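Local structure of cell division control protein Cdc48 (Mycobacterium smegmatis, 5E7P) at residues Leu241-Trp244 / Leu245-Leu249. The protein probably binds and hydrolyses ATP, as a Cdc48-type member of the AAA ATPase family. Residues are numbered along the deposited sequence; the frame is centred on the assembly and turned at random.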
loop_
_atom_site.group_PDB
_atom_site.type_symbol
_atom_site.label_atom_id
_atom_site.label_comp_id
_atom_site.label_asym_id
_atom_site.label_seq_id
_atom_site.Cartn_x
_atom_site.Cartn_y
_atom_site.Cartn_z
ATOM N N LEU A 241 10.620 -19.857 3.192
ATOM C CA LEU A 241 11.884 -19.134 3.272
ATOM C C LEU A 241 12.861 -19.873 4.179
ATOM O O LEU A 241 14.050 -19.984 3.872
ATOM C CB LEU A 241 11.656 -17.714 3.790
ATOM C CG LEU A 241 12.898 -16.842 3.997
ATOM C CD1 LEU A 241 13.696 -16.722 2.708
ATOM C CD2 LEU A 241 12.508 -15.468 4.527
ATOM N N ASP A 242 12.346 -20.375 5.296
ATOM C CA ASP A 242 13.155 -21.127 6.243
ATOM C C ASP A 242 13.674 -22.410 5.608
ATOM O O ASP A 242 14.838 -22.769 5.780
ATOM C CB ASP A 242 12.349 -21.443 7.504
ATOM C CG ASP A 242 13.124 -22.290 8.494
ATOM O OD1 ASP A 242 14.040 -21.751 9.152
ATOM O OD2 ASP A 242 12.811 -23.493 8.623
ATOM N N GLU A 243 12.808 -23.086 4.860
ATOM C CA GLU A 243 13.172 -24.337 4.205
ATOM C C GLU A 243 14.239 -24.118 3.131
ATOM O O GLU A 243 15.119 -24.955 2.938
ATOM C CB GLU A 243 11.922 -25.022 3.631
ATOM C CG GLU A 243 11.982 -25.345 2.147
ATOM C CD GLU A 243 11.887 -26.833 1.866
ATOM O OE1 GLU A 243 11.525 -27.203 0.726
ATOM O OE2 GLU A 243 12.181 -27.631 2.782
ATOM N N TRP A 244 14.164 -22.981 2.446
ATOM C CA TRP A 244 15.151 -22.623 1.435
ATOM C C TRP A 244 16.518 -22.364 2.063
ATOM O O TRP A 244 17.538 -22.841 1.567
ATOM C CB TRP A 244 14.702 -21.380 0.673
ATOM C CG TRP A 244 13.609 -21.618 -0.318
ATOM C CD1 TRP A 244 13.184 -22.820 -0.803
ATOM C CD2 TRP A 244 12.795 -20.619 -0.946
ATOM N NE1 TRP A 244 12.158 -22.632 -1.697
ATOM C CE2 TRP A 244 11.901 -21.290 -1.804
ATOM C CE3 TRP A 244 12.738 -19.222 -0.866
ATOM C CZ2 TRP A 244 10.962 -20.612 -2.579
ATOM C CZ3 TRP A 244 11.808 -18.552 -1.638
ATOM C CH2 TRP A 244 10.931 -19.247 -2.481
ATOM N N LEU A 245 16.522 -21.601 3.152
ATOM C CA LEU A 245 17.750 -21.283 3.871
ATOM C C LEU A 245 18.441 -22.529 4.407
ATOM O O LEU A 245 19.662 -22.658 4.318
ATOM C CB LEU A 245 17.464 -20.330 5.031
ATOM C CG LEU A 245 17.480 -18.832 4.743
ATOM C CD1 LEU A 245 17.197 -18.056 6.018
ATOM C CD2 LEU A 245 18.815 -18.412 4.135
ATOM N N ARG A 246 17.658 -23.442 4.969
ATOM C CA ARG A 246 18.221 -24.639 5.579
ATOM C C ARG A 246 18.846 -25.566 4.541
ATOM O O ARG A 246 19.921 -26.116 4.767
ATOM C CB ARG A 246 17.173 -25.362 6.427
ATOM C CG ARG A 246 16.680 -24.515 7.590
ATOM C CD ARG A 246 15.896 -25.307 8.621
ATOM N NE ARG A 246 15.618 -24.477 9.793
ATOM C CZ ARG A 246 16.454 -24.319 10.815
ATOM N NH1 ARG A 246 17.625 -24.944 10.820
ATOM N NH2 ARG A 246 16.122 -23.537 11.834
ATOM N N LEU A 247 18.183 -25.720 3.400
ATOM C CA LEU A 247 18.720 -26.541 2.320
ATOM C C LEU A 247 20.027 -25.963 1.792
ATOM O O LEU A 247 20.994 -26.688 1.565
ATOM C CB LEU A 247 17.707 -26.658 1.182
ATOM C CG LEU A 247 16.478 -27.524 1.450
ATOM C CD1 LEU A 247 15.531 -27.447 0.275
ATOM C CD2 LEU A 247 16.884 -28.966 1.720
ATOM N N SER A 248 20.051 -24.649 1.605
ATOM C CA SER A 248 21.232 -23.980 1.080
ATOM C C SER A 248 22.395 -23.990 2.068
ATOM O O SER A 248 23.523 -24.302 1.698
ATOM C CB SER A 248 20.898 -22.544 0.683
ATOM O OG SER A 248 22.047 -21.878 0.189
ATOM N N LEU A 249 22.116 -23.656 3.324
ATOM C CA LEU A 249 23.170 -23.453 4.312
ATOM C C LEU A 249 23.501 -24.681 5.157
ATOM O O LEU A 249 24.648 -24.855 5.563
ATOM C CB LEU A 249 22.818 -22.284 5.233
ATOM C CG LEU A 249 22.630 -20.920 4.570
ATOM C CD1 LEU A 249 22.343 -19.851 5.614
ATOM C CD2 LEU A 249 23.853 -20.559 3.739
HETATM O O HOH W 1 14.027 -20.887 11.539
#
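D242 and R246, one helical turn apart, form an i to i+4 salt bridge on the outer side of helix 237-249. R246 offers NE rather than its terminal nitrogens: D242 OD2 lies 3.2 Å from R246 NE, in the guanidinium plane and on the syn side of the carboxylate, with an N-H...O angle of 144°. The second hydrogen bond from NE, to D242 OD1, is weak. D242 turns its carboxylate anti to its own backbone nitrogen (chi1 177°), and the extended R246 chain carries NE up to it. NE alone bonds to the carboxylate, and the planes stand 65° apart, unlike a flat two-nitrogen pairing. On this side, where R246 is exposed, a water donates to D242 OD1 and weakly accepts from R246 NH2.

The neighbouring face is more tightly packed. L241 and L245 pack the helix against the AAA module's nucleotide-binding core, meeting V283 on helix 276-283 as well as strand 361-366; the L241 side chain lies about 9 Å from that of K276, which binds ADP. Backbone bonds continue on all sides, R246 N to D242 O at 3.0 Å beneath the salt bridge and L245 N to L241 O at 3.0 Å, and S248 OG is hydrogen-bonded to P262 O. E243, exposed, makes a looser contact: its bent chain brings CD 4.0 Å from L247 CD1.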